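Long-range contacts in ABC-type phosphate transport system, periplasmic component (Lactobacillus brevis, PDB 4ECF), which probably binds phosphate as the solute-binding component of the PstSACB ABC transporter, which imports it across the cytoplasmic membrane: residues L101-W112 with T166-A174; L124-R134 with K148-V159. All coordinates share one frame; numbering follows the deposited sequence. Where two conformers were deposited one is given.

Interaction 1 of 2, residues L101-W112 with T166-A174; sequences LIKIFTGQITNW and TPGAISYVA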
loop_
_atom_site.group_PDB
_atom_site.type_symbol
_atom_site.label_atom_id
_atom_site.label_comp_id
_atom_site.label_asym_id
_atom_site.label_seq_id
_atom_site.Cartn_x
_atom_site.Cartn_y
_atom_site.Cartn_z
ATOM N N LEU A 101 11.698 -7.808 -14.139
ATOM C CA LEU A 101 10.935 -6.700 -13.583
ATOM C C LEU A 101 11.788 -5.424 -13.493
ATOM O O LEU A 101 11.334 -4.313 -13.854
ATOM C CB LEU A 101 10.380 -7.101 -12.222
ATOM C CG LEU A 101 9.488 -6.041 -11.564
ATOM C CD1 LEU A 101 8.115 -5.886 -12.237
ATOM C CD2 LEU A 101 9.277 -6.377 -10.098
ATOM N N ILE A 102 13.032 -5.573 -13.053
ATOM C CA ILE A 102 13.935 -4.433 -12.898
ATOM C C ILE A 102 14.226 -3.849 -14.273
ATOM O O ILE A 102 14.149 -2.654 -14.483
ATOM C CB ILE A 102 15.222 -4.828 -12.202
ATOM C CG1 ILE A 102 14.970 -5.063 -10.717
ATOM C CG2 ILE A 102 16.292 -3.742 -12.356
ATOM C CD1 ILE A 102 16.071 -5.801 -9.977
ATOM N N LYS A 103 14.517 -4.723 -15.219
ATOM C CA LYS A 103 14.847 -4.286 -16.577
ATOM C C LYS A 103 13.662 -3.581 -17.195
ATOM O O LYS A 103 13.856 -2.671 -17.995
ATOM C CB LYS A 103 15.334 -5.440 -17.453
ATOM C CG LYS A 103 16.753 -5.897 -17.101
ATOM C CD LYS A 103 17.168 -7.026 -18.035
ATOM C CE LYS A 103 18.638 -7.335 -17.945
ATOM N NZ LYS A 103 18.946 -8.344 -18.997
ATOM N N ILE A 104 12.443 -4.019 -16.907
ATOM C CA ILE A 104 11.267 -3.301 -17.435
ATOM C C ILE A 104 11.128 -1.911 -16.832
ATOM O O ILE A 104 10.945 -0.928 -17.554
ATOM C CB ILE A 104 9.973 -4.154 -17.291
ATOM C CG1 ILE A 104 10.060 -5.324 -18.292
ATOM C CG2 ILE A 104 8.692 -3.303 -17.459
ATOM C CD1 ILE A 104 8.977 -6.380 -18.180
ATOM N N PHE A 105 11.194 -1.818 -15.514
ATOM C CA PHE A 105 10.997 -0.517 -14.844
ATOM C C PHE A 105 12.148 0.473 -15.062
ATOM O O PHE A 105 11.930 1.684 -14.977
ATOM C CB PHE A 105 10.643 -0.714 -13.364
ATOM C CG PHE A 105 9.156 -0.881 -13.136
ATOM C CD1 PHE A 105 8.350 0.232 -12.970
ATOM C CD2 PHE A 105 8.548 -2.123 -13.216
ATOM C CE1 PHE A 105 6.963 0.092 -12.797
ATOM C CE2 PHE A 105 7.183 -2.274 -13.050
ATOM C CZ PHE A 105 6.385 -1.152 -12.860
ATOM N N THR A 106 13.343 -0.034 -15.357
ATOM C CA THR A 106 14.452 0.836 -15.728
ATOM C C THR A 106 14.493 1.206 -17.193
ATOM O O THR A 106 15.375 2.002 -17.608
ATOM C CB THR A 106 15.798 0.255 -15.299
ATOM O OG1 THR A 106 15.996 -0.955 -15.998
ATOM C CG2 THR A 106 15.830 0.065 -13.770
ATOM N N GLY A 107 13.647 0.590 -18.027
ATOM C CA GLY A 107 13.630 0.886 -19.461
ATOM C C GLY A 107 14.588 0.090 -20.327
ATOM O O GLY A 107 14.754 0.385 -21.511
ATOM N N GLN A 108 15.272 -0.891 -19.760
ATOM C CA GLN A 108 16.162 -1.738 -20.533
ATOM C C GLN A 108 15.426 -2.702 -21.465
ATOM O O GLN A 108 15.938 -3.067 -22.506
ATOM C CB GLN A 108 17.054 -2.550 -19.595
ATOM C CG GLN A 108 18.008 -1.686 -18.788
ATOM C CD GLN A 108 18.727 -2.514 -17.782
ATOM O OE1 GLN A 108 19.613 -3.288 -18.147
ATOM N NE2 GLN A 108 18.310 -2.434 -16.533
ATOM N N ILE A 109 14.249 -3.152 -21.047
ATOM C CA ILE A 109 13.349 -3.966 -21.855
ATOM C C ILE A 109 12.155 -3.083 -22.181
ATOM O O ILE A 109 11.584 -2.435 -21.289
ATOM C CB ILE A 109 12.877 -5.203 -21.082
ATOM C CG1 ILE A 109 14.011 -6.252 -21.013
ATOM C CG2 ILE A 109 11.621 -5.807 -21.716
ATOM C CD1 ILE A 109 13.717 -7.392 -20.045
ATOM N N THR A 110 11.826 -2.968 -23.467
ATOM C CA THR A 110 10.788 -2.000 -23.883
ATOM C C THR A 110 9.586 -2.623 -24.621
ATOM O O THR A 110 8.649 -1.925 -24.945
ATOM C CB THR A 110 11.390 -0.909 -24.798
ATOM O OG1 THR A 110 11.945 -1.527 -25.949
ATOM C CG2 THR A 110 12.468 -0.085 -24.038
ATOM N N ASN A 111 9.643 -3.919 -24.910
ATOM C CA ASN A 111 8.571 -4.649 -25.570
ATOM C C ASN A 111 8.297 -5.967 -24.809
ATOM O O ASN A 111 9.220 -6.693 -24.401
ATOM C CB ASN A 111 8.976 -4.891 -27.023
ATOM C CG ASN A 111 7.842 -5.430 -27.858
ATOM O OD1 ASN A 111 7.367 -6.534 -27.612
ATOM N ND2 ASN A 111 7.443 -4.674 -28.918
ATOM N N TRP A 112 7.025 -6.296 -24.597
ATOM C CA TRP A 112 6.668 -7.504 -23.891
ATOM C C TRP A 112 7.159 -8.789 -24.554
ATOM O O TRP A 112 7.356 -9.810 -23.896
ATOM C CB TRP A 112 5.150 -7.568 -23.722
ATOM C CG TRP A 112 4.659 -6.578 -22.718
ATOM C CD1 TRP A 112 4.007 -5.380 -22.948
ATOM C CD2 TRP A 112 4.818 -6.674 -21.283
ATOM N NE1 TRP A 112 3.751 -4.732 -21.781
ATOM C CE2 TRP A 112 4.210 -5.462 -20.728
ATOM C CE3 TRP A 112 5.377 -7.599 -20.433
ATOM C CZ2 TRP A 112 4.200 -5.213 -19.375
ATOM C CZ3 TRP A 112 5.334 -7.352 -19.054
ATOM C CH2 TRP A 112 4.761 -6.183 -18.553
ATOM N N THR A 166 -5.154 0.577 -20.783
ATOM C CA THR A 166 -4.005 1.002 -21.578
ATOM C C THR A 166 -3.196 -0.182 -22.096
ATOM O O THR A 166 -2.527 -0.885 -21.300
ATOM C CB THR A 166 -3.066 1.912 -20.785
ATOM O OG1 THR A 166 -3.789 3.049 -20.302
ATOM C CG2 THR A 166 -1.879 2.373 -21.649
ATOM N N PRO A 167 -3.226 -0.413 -23.425
ATOM C CA PRO A 167 -2.446 -1.497 -23.969
ATOM C C PRO A 167 -0.990 -1.417 -23.527
ATOM O O PRO A 167 -0.397 -0.334 -23.538
ATOM C CB PRO A 167 -2.543 -1.277 -25.501
ATOM C CG PRO A 167 -3.863 -0.595 -25.687
ATOM C CD PRO A 167 -4.025 0.268 -24.467
ATOM N N GLY A 168 -0.407 -2.553 -23.145
ATOM C CA GLY A 168 1.013 -2.594 -22.823
ATOM C C GLY A 168 1.373 -2.179 -21.393
ATOM O O GLY A 168 2.528 -2.253 -21.027
ATOM N N ALA A 169 0.391 -1.742 -20.600
ATOM C CA ALA A 169 0.666 -1.088 -19.291
ATOM C C ALA A 169 1.104 -2.059 -18.192
ATOM O O ALA A 169 0.571 -3.151 -18.076
ATOM C CB ALA A 169 -0.558 -0.303 -18.815
ATOM N N ILE A 170 2.056 -1.593 -17.397
ATOM C CA ILE A 170 2.387 -2.182 -16.122
ATOM C C ILE A 170 2.490 -1.122 -15.024
ATOM O O ILE A 170 2.999 -0.058 -15.226
ATOM C CB ILE A 170 3.681 -3.023 -16.238
ATOM C CG1 ILE A 170 4.017 -3.686 -14.916
ATOM C CG2 ILE A 170 4.859 -2.165 -16.768
ATOM C CD1 ILE A 170 5.144 -4.724 -14.977
ATOM N N SER A 171 2.027 -1.483 -13.830
ATOM C CA SER A 171 2.165 -0.645 -12.631
ATOM C C SER A 171 2.202 -1.556 -11.409
ATOM O O SER A 171 2.508 -2.752 -11.505
ATOM C CB SER A 171 1.057 0.392 -12.512
ATOM O OG SER A 171 1.419 1.407 -11.582
ATOM N N TYR A 172 1.955 -0.947 -10.276
ATOM C CA TYR A 172 1.970 -1.666 -8.995
ATOM C C TYR A 172 0.847 -1.134 -8.133
ATOM O O TYR A 172 0.578 0.067 -8.142
ATOM C CB TYR A 172 3.345 -1.502 -8.342
ATOM C CG TYR A 172 3.918 -0.142 -8.477
ATOM C CD1 TYR A 172 3.568 0.867 -7.612
ATOM C CD2 TYR A 172 4.743 0.201 -9.565
ATOM C CE1 TYR A 172 4.072 2.150 -7.744
ATOM C CE2 TYR A 172 5.259 1.468 -9.709
ATOM C CZ TYR A 172 4.916 2.465 -8.791
ATOM O OH TYR A 172 5.427 3.743 -8.937
ATOM N N VAL A 173 0.242 -2.015 -7.315
ATOM C CA VAL A 173 -0.871 -1.649 -6.484
ATOM C C VAL A 173 -1.000 -2.604 -5.315
ATOM O O VAL A 173 -0.574 -3.768 -5.374
ATOM C CB VAL A 173 -2.203 -1.598 -7.285
ATOM C CG1 VAL A 173 -2.778 -3.002 -7.547
ATOM C CG2 VAL A 173 -3.155 -0.593 -6.673
ATOM N N ALA A 174 -1.534 -2.063 -4.239
ATOM C CA ALA A 174 -1.855 -2.880 -3.044
ATOM C C ALA A 174 -2.809 -4.037 -3.411
ATOM O O ALA A 174 -3.693 -3.882 -4.229
ATOM C CB ALA A 174 -2.474 -1.979 -1.964
#

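Interaction 2 of 2, residues L124-R134 with K148-V159; sequences LINRAQGSGTR and KTAQEQDSSGMV. With PO4 (phosphate ion), chain B.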
loop_
_atom_site.group_PDB
_atom_site.type_symbol
_atom_site.label_atom_id
_atom_site.label_comp_id
_atom_site.label_asym_id
_atom_site.label_seq_id
_atom_site.Cartn_x
_atom_site.Cartn_y
_atom_site.Cartn_z
ATOM N N LEU A 124 5.054 2.057 -18.962
ATOM C CA LEU A 124 5.215 2.126 -17.514
ATOM C C LEU A 124 4.240 3.144 -16.962
ATOM O O LEU A 124 4.104 4.263 -17.491
ATOM C CB LEU A 124 6.662 2.524 -17.133
ATOM C CG LEU A 124 7.767 1.588 -17.608
ATOM C CD1 LEU A 124 9.121 2.195 -17.249
ATOM C CD2 LEU A 124 7.603 0.174 -17.066
ATOM N N ILE A 125 3.559 2.749 -15.889
ATOM C CA ILE A 125 2.712 3.660 -15.125
ATOM C C ILE A 125 3.243 3.697 -13.696
ATOM O O ILE A 125 3.386 2.663 -13.059
ATOM C CB ILE A 125 1.234 3.196 -15.150
ATOM C CG1 ILE A 125 0.742 2.991 -16.592
ATOM C CG2 ILE A 125 0.353 4.175 -14.379
ATOM C CD1 ILE A 125 0.578 4.255 -17.382
ATOM N N ASN A 126 3.573 4.882 -13.202
ATOM C CA ASN A 126 4.121 5.020 -11.854
ATOM C C ASN A 126 3.176 5.810 -10.977
ATOM O O ASN A 126 2.294 6.541 -11.463
ATOM C CB ASN A 126 5.480 5.743 -11.898
ATOM C CG ASN A 126 6.615 4.794 -12.179
ATOM O OD1 ASN A 126 7.362 4.995 -13.130
ATOM N ND2 ASN A 126 6.778 3.798 -11.348
ATOM N N ARG A 127 3.348 5.666 -9.661
ATOM C CA ARG A 127 2.794 6.638 -8.772
ATOM C C ARG A 127 3.780 7.779 -8.601
ATOM O O ARG A 127 4.988 7.639 -8.868
ATOM C CB ARG A 127 2.494 5.989 -7.409
ATOM C CG ARG A 127 1.400 4.933 -7.440
ATOM C CD ARG A 127 -0.027 5.506 -7.451
ATOM N NE ARG A 127 -0.159 6.464 -6.359
ATOM C CZ ARG A 127 -0.337 6.115 -5.094
ATOM N NH1 ARG A 127 -0.465 4.837 -4.764
ATOM N NH2 ARG A 127 -0.357 7.035 -4.165
ATOM N N ALA A 128 3.273 8.896 -8.086
ATOM C CA ALA A 128 4.108 10.027 -7.731
ATOM C C ALA A 128 4.985 9.765 -6.519
ATOM O O ALA A 128 4.654 8.964 -5.640
ATOM C CB ALA A 128 3.248 11.257 -7.501
ATOM N N GLN A 129 6.124 10.456 -6.472
ATOM C CA GLN A 129 7.025 10.442 -5.331
ATOM C C GLN A 129 6.252 10.809 -4.069
ATOM O O GLN A 129 5.392 11.693 -4.103
ATOM C CB GLN A 129 8.179 11.442 -5.512
ATOM C CG GLN A 129 9.232 10.986 -6.497
ATOM C CD GLN A 129 9.999 9.772 -6.007
ATOM O OE1 GLN A 129 10.075 9.510 -4.801
ATOM N NE2 GLN A 129 10.571 9.020 -6.948
ATOM N N GLY A 130 6.555 10.115 -2.975
ATOM C CA GLY A 130 5.772 10.233 -1.739
ATOM C C GLY A 130 4.796 9.095 -1.516
ATOM O O GLY A 130 4.357 8.872 -0.381
ATOM N N SER A 131 4.436 8.394 -2.588
ATOM C CA SER A 131 3.590 7.197 -2.512
ATOM C C SER A 131 4.319 6.117 -1.726
ATOM O O SER A 131 5.487 5.803 -2.005
ATOM C CB SER A 131 3.312 6.635 -3.896
ATOM O OG SER A 131 2.805 5.312 -3.828
ATOM N N GLY A 132 3.635 5.538 -0.735
ATOM C CA GLY A 132 4.238 4.502 0.049
ATOM C C GLY A 132 4.291 3.190 -0.707
ATOM O O GLY A 132 5.230 2.376 -0.525
ATOM N N THR A 133 3.333 3.019 -1.612
ATOM C CA THR A 133 3.337 1.851 -2.542
ATOM C C THR A 133 4.594 1.904 -3.413
ATOM O O THR A 133 5.315 0.888 -3.560
ATOM C CB THR A 133 2.090 1.820 -3.416
ATOM O OG1 THR A 133 0.906 1.856 -2.581
ATOM C CG2 THR A 133 2.085 0.487 -4.182
ATOM N N ARG A 134 4.848 3.064 -3.991
ATOM C CA ARG A 134 6.011 3.212 -4.818
ATOM C C ARG A 134 7.327 2.958 -4.033
ATOM O O ARG A 134 8.185 2.236 -4.507
ATOM C CB ARG A 134 6.058 4.562 -5.512
ATOM C CG ARG A 134 7.339 4.776 -6.317
ATOM C CD ARG A 134 7.262 6.028 -7.146
ATOM N NE ARG A 134 8.523 6.215 -7.864
ATOM C CZ ARG A 134 8.681 7.097 -8.839
ATOM N NH1 ARG A 134 7.671 7.835 -9.217
ATOM N NH2 ARG A 134 9.856 7.203 -9.448
ATOM N N LYS A 148 12.496 4.339 -14.541
ATOM C CA LYS A 148 12.500 5.196 -15.696
ATOM C C LYS A 148 11.331 6.217 -15.550
ATOM O O LYS A 148 10.271 5.861 -15.090
ATOM C CB LYS A 148 12.260 4.285 -16.915
ATOM C CG LYS A 148 12.219 4.975 -18.286
ATOM C CD LYS A 148 11.824 3.976 -19.375
ATOM C CE LYS A 148 11.368 4.603 -20.690
ATOM N NZ LYS A 148 11.157 3.551 -21.751
ATOM N N THR A 149 11.542 7.476 -15.941
ATOM C CA THR A 149 10.470 8.487 -16.037
ATOM C C THR A 149 9.286 7.976 -16.885
ATOM O O THR A 149 9.483 7.536 -18.029
ATOM C CB THR A 149 11.045 9.786 -16.664
ATOM O OG1 THR A 149 12.067 10.285 -15.795
ATOM C CG2 THR A 149 9.957 10.870 -16.868
ATOM N N ALA A 150 8.073 8.073 -16.321
ATOM C CA ALA A 150 6.845 7.420 -16.834
ATOM C C ALA A 150 5.660 8.365 -16.594
ATOM O O ALA A 150 5.732 9.274 -15.749
ATOM C CB ALA A 150 6.543 6.100 -16.069
ATOM N N GLN A 151 4.550 8.063 -17.255
ATOM C CA GLN A 151 3.229 8.575 -16.860
ATOM C C GLN A 151 3.006 8.299 -15.363
ATOM O O GLN A 151 3.232 7.172 -14.911
ATOM C CB GLN A 151 2.136 7.851 -17.668
ATOM C CG GLN A 151 0.721 8.384 -17.438
ATOM C CD GLN A 151 -0.347 7.596 -18.185
ATOM O OE1 GLN A 151 -0.057 6.860 -19.136
ATOM N NE2 GLN A 151 -1.594 7.755 -17.760
ATOM N N GLU A 152 2.562 9.317 -14.616
ATOM C CA GLU A 152 2.254 9.168 -13.169
ATOM C C GLU A 152 0.782 9.400 -12.861
ATOM O O GLU A 152 0.093 10.186 -13.530
ATOM C CB GLU A 152 3.119 10.081 -12.286
ATOM C CG GLU A 152 4.561 9.592 -12.205
ATOM C CD GLU A 152 5.553 10.515 -11.514
ATOM O OE1 GLU A 152 5.203 11.633 -11.058
ATOM O OE2 GLU A 152 6.739 10.091 -11.445
ATOM N N GLN A 153 0.309 8.708 -11.830
ATOM C CA GLN A 153 -1.090 8.777 -11.409
ATOM C C GLN A 153 -1.074 9.069 -9.920
ATOM O O GLN A 153 -0.082 8.778 -9.268
ATOM C CB GLN A 153 -1.813 7.474 -11.719
ATOM C CG GLN A 153 -1.789 7.050 -13.178
ATOM C CD GLN A 153 -2.417 8.045 -14.129
ATOM O OE1 GLN A 153 -1.908 8.249 -15.226
ATOM N NE2 GLN A 153 -3.534 8.643 -13.739
ATOM N N ASP A 154 -2.153 9.652 -9.380
ATOM C CA ASP A 154 -2.108 10.195 -8.026
ATOM C C ASP A 154 -2.629 9.223 -6.990
ATOM O O ASP A 154 -2.547 9.532 -5.812
ATOM C CB ASP A 154 -2.900 11.517 -7.917
ATOM C CG ASP A 154 -2.201 12.702 -8.584
ATOM O OD1 ASP A 154 -0.988 12.625 -8.905
ATOM O OD2 ASP A 154 -2.890 13.732 -8.777
ATOM N N SER A 155 -3.155 8.061 -7.390
ATOM C CA SER A 155 -3.693 7.118 -6.393
ATOM C C SER A 155 -3.623 5.684 -6.888
ATOM O O SER A 155 -3.544 5.437 -8.085
ATOM C CB SER A 155 -5.184 7.425 -6.092
ATOM O OG SER A 155 -5.993 7.207 -7.229
ATOM N N SER A 156 -3.820 4.758 -5.946
ATOM C CA SER A 156 -3.970 3.342 -6.259
ATOM C C SER A 156 -5.108 3.094 -7.258
ATOM O O SER A 156 -4.966 2.346 -8.209
ATOM C CB SER A 156 -4.267 2.560 -4.962
ATOM O OG SER A 156 -3.227 2.651 -4.011
ATOM N N GLY A 157 -6.270 3.718 -7.029
ATOM C CA GLY A 157 -7.422 3.523 -7.892
ATOM C C GLY A 157 -7.210 4.000 -9.318
ATOM O O GLY A 157 -7.625 3.316 -10.246
HETATM N N MSE A 158 -6.521 5.126 -9.482
HETATM C CA MSE A 158 -6.219 5.642 -10.825
HETATM C C MSE A 158 -5.167 4.783 -11.556
HETATM O O MSE A 158 -5.281 4.587 -12.755
HETATM C CB MSE A 158 -5.836 7.109 -10.764
HETATM C CG MSE A 158 -7.003 7.978 -10.323
HETATM SE SE MSE A 158 -6.517 9.856 -10.153
HETATM C CE MSE A 158 -5.529 9.919 -8.510
ATOM N N VAL A 159 -4.159 4.273 -10.842
ATOM C CA VAL A 159 -3.195 3.334 -11.419
ATOM C C VAL A 159 -3.978 2.111 -11.947
ATOM O O VAL A 159 -3.822 1.696 -13.092
ATOM C CB VAL A 159 -2.110 2.916 -10.389
ATOM C CG1 VAL A 159 -1.547 1.553 -10.773
ATOM C CG2 VAL A 159 -0.988 3.982 -10.293
HETATM P P PO4 B . 0.068 5.171 -1.142
HETATM O O1 PO4 B . 0.824 4.511 -2.289
HETATM O O2 PO4 B . 0.944 5.940 -0.221
HETATM O O3 PO4 B . -1.092 5.997 -1.627
HETATM O O4 PO4 B . -0.632 4.017 -0.272
HETATM O O HOH W 1 4.630 6.037 -19.314
HETATM O O HOH W 2 0.105 9.958 -4.012
HETATM O O HOH W 3 0.956 9.232 -6.500
HETATM O O HOH W 4 6.853 12.254 -8.738
HETATM O O HOH W 5 -1.300 0.786 -4.003
#

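Interaction 1 of 2, residues L101-W112 with T166-A174
Ile170 reaches from strand 169-174 into a group of side chains formed by helix 98-105 and Trp112. Its CG1 lies anti to the backbone N (chi1 -178°) and the chain runs on extended, which carries CD1 out to the Phe105 ring. There Ile170 CD1 sits 3.7 Å from CE2 of Phe105, at an oblique angle to the ring. Leu101 CD1 meets the same methyl more loosely. The other branch, CG2 of Ile170, touches Ile104 CG2 at 4.1 Å. Trp112 closes in on Ile170 with its ring edge, Trp112 CZ2 to Ile170 CB 3.9 Å. The same indole edge holds the turn before the strand. Trp112 NE1 donates to Gly168 O at 2.9 Å, and the acceptor lies in the ring plane. The indole N stands above the Gly168 carbonyl plane, 41° out of it. Gly168 has positive phi in a type II turn from Thr166 to Ala169. In this periplasmic-binding-protein fold the contact packs helix 98-105 and the Trp112 that follows it onto strand 169-174 of the mixed sheet. Further along the strand, Tyr172 CE2 comes 3.8 Å from Phe105 CE1, and the two rings meet obliquely, their planes 48° apart. Phe137 of helix 132-140 stacks on Tyr172 and meets Phe105 edge-to-face. The Tyr172 hydroxyl is hydrogen-bonded to Asn126 ND2 and Arg127 N.

Interaction 2 of 2, residues L124-R134 with K148-V159
Arg127 lays its guanidinium against the start of helix 156-165, with Ser156 N over one face and Ser131 OG over the other. Its chain bends at chi2 (-79°) and chi3 (-51°), which folds the group back toward the phosphate. Arg127 CD packs on Val159 CG2 at 3.4 Å, the two side chains crossing at about a right angle. Arg127 NH2 donates to phosphate O3 at 2.8 Å, and Arg127 NH1 makes a weak bond to O1. Water 3 takes a bond from Arg127 NE and gives one to Gln153 O. With an alanine in place of Arg127, phosphate O3 would probably lose this charged donor and a gap would open beside Val159. The strands 123-127 and 151-153 are the parallel pair of a beta-alpha-beta unit, with helix 132-140 in the crossover. Asn126 N donates to Gln151 O at 2.9 Å, and Gln153 N to Asn126 O at 3.0 Å. After the first strand, the N-terminus of helix 132-140 faces the anion. Gly132 N binds phosphate O2, while Thr133 N, Thr133 OG1 and Ser131 OG all donate to O1. Ser131 OG also caps the helix by accepting from Arg134 N. Arg134, extended from CG to NE, donates through NH1 to Arg127 O at 2.7 Å. Arg134 NH1 also forms a weak salt bridge with Glu152 OE2, 3.3 Å away; the carboxylate is turned 77° from the guanidinium. At the far end, Leu124 CB rests on Ala150 CB at 3.7 Å, and Leu124 CD1 meets the Lys148 chain.

Overall arrangement
Interactions 1 and 2 have centres about 12 Å apart and share one sheet, in which strands 123-127 and 169-174 are parallel neighbours. Along the chain, both segments of interaction 2 fall between those of interaction 1. Two probable hydrogen bonds join them: Phe105 O to Lys148 N at 2.7 Å, and Ser171 OG to Ile125 O at 2.8 Å. Packing adds to this, with Tyr172 OH 3.4 Å from Arg134 CG. The phosphate belongs to interaction 2, and Ser11, Thr12, Ala13 and Thr41 complete its site. Interaction 1 has no direct bond to the ion. It approaches the site indirectly, through Tyr172 beside Arg127, whose side chain grips the ion.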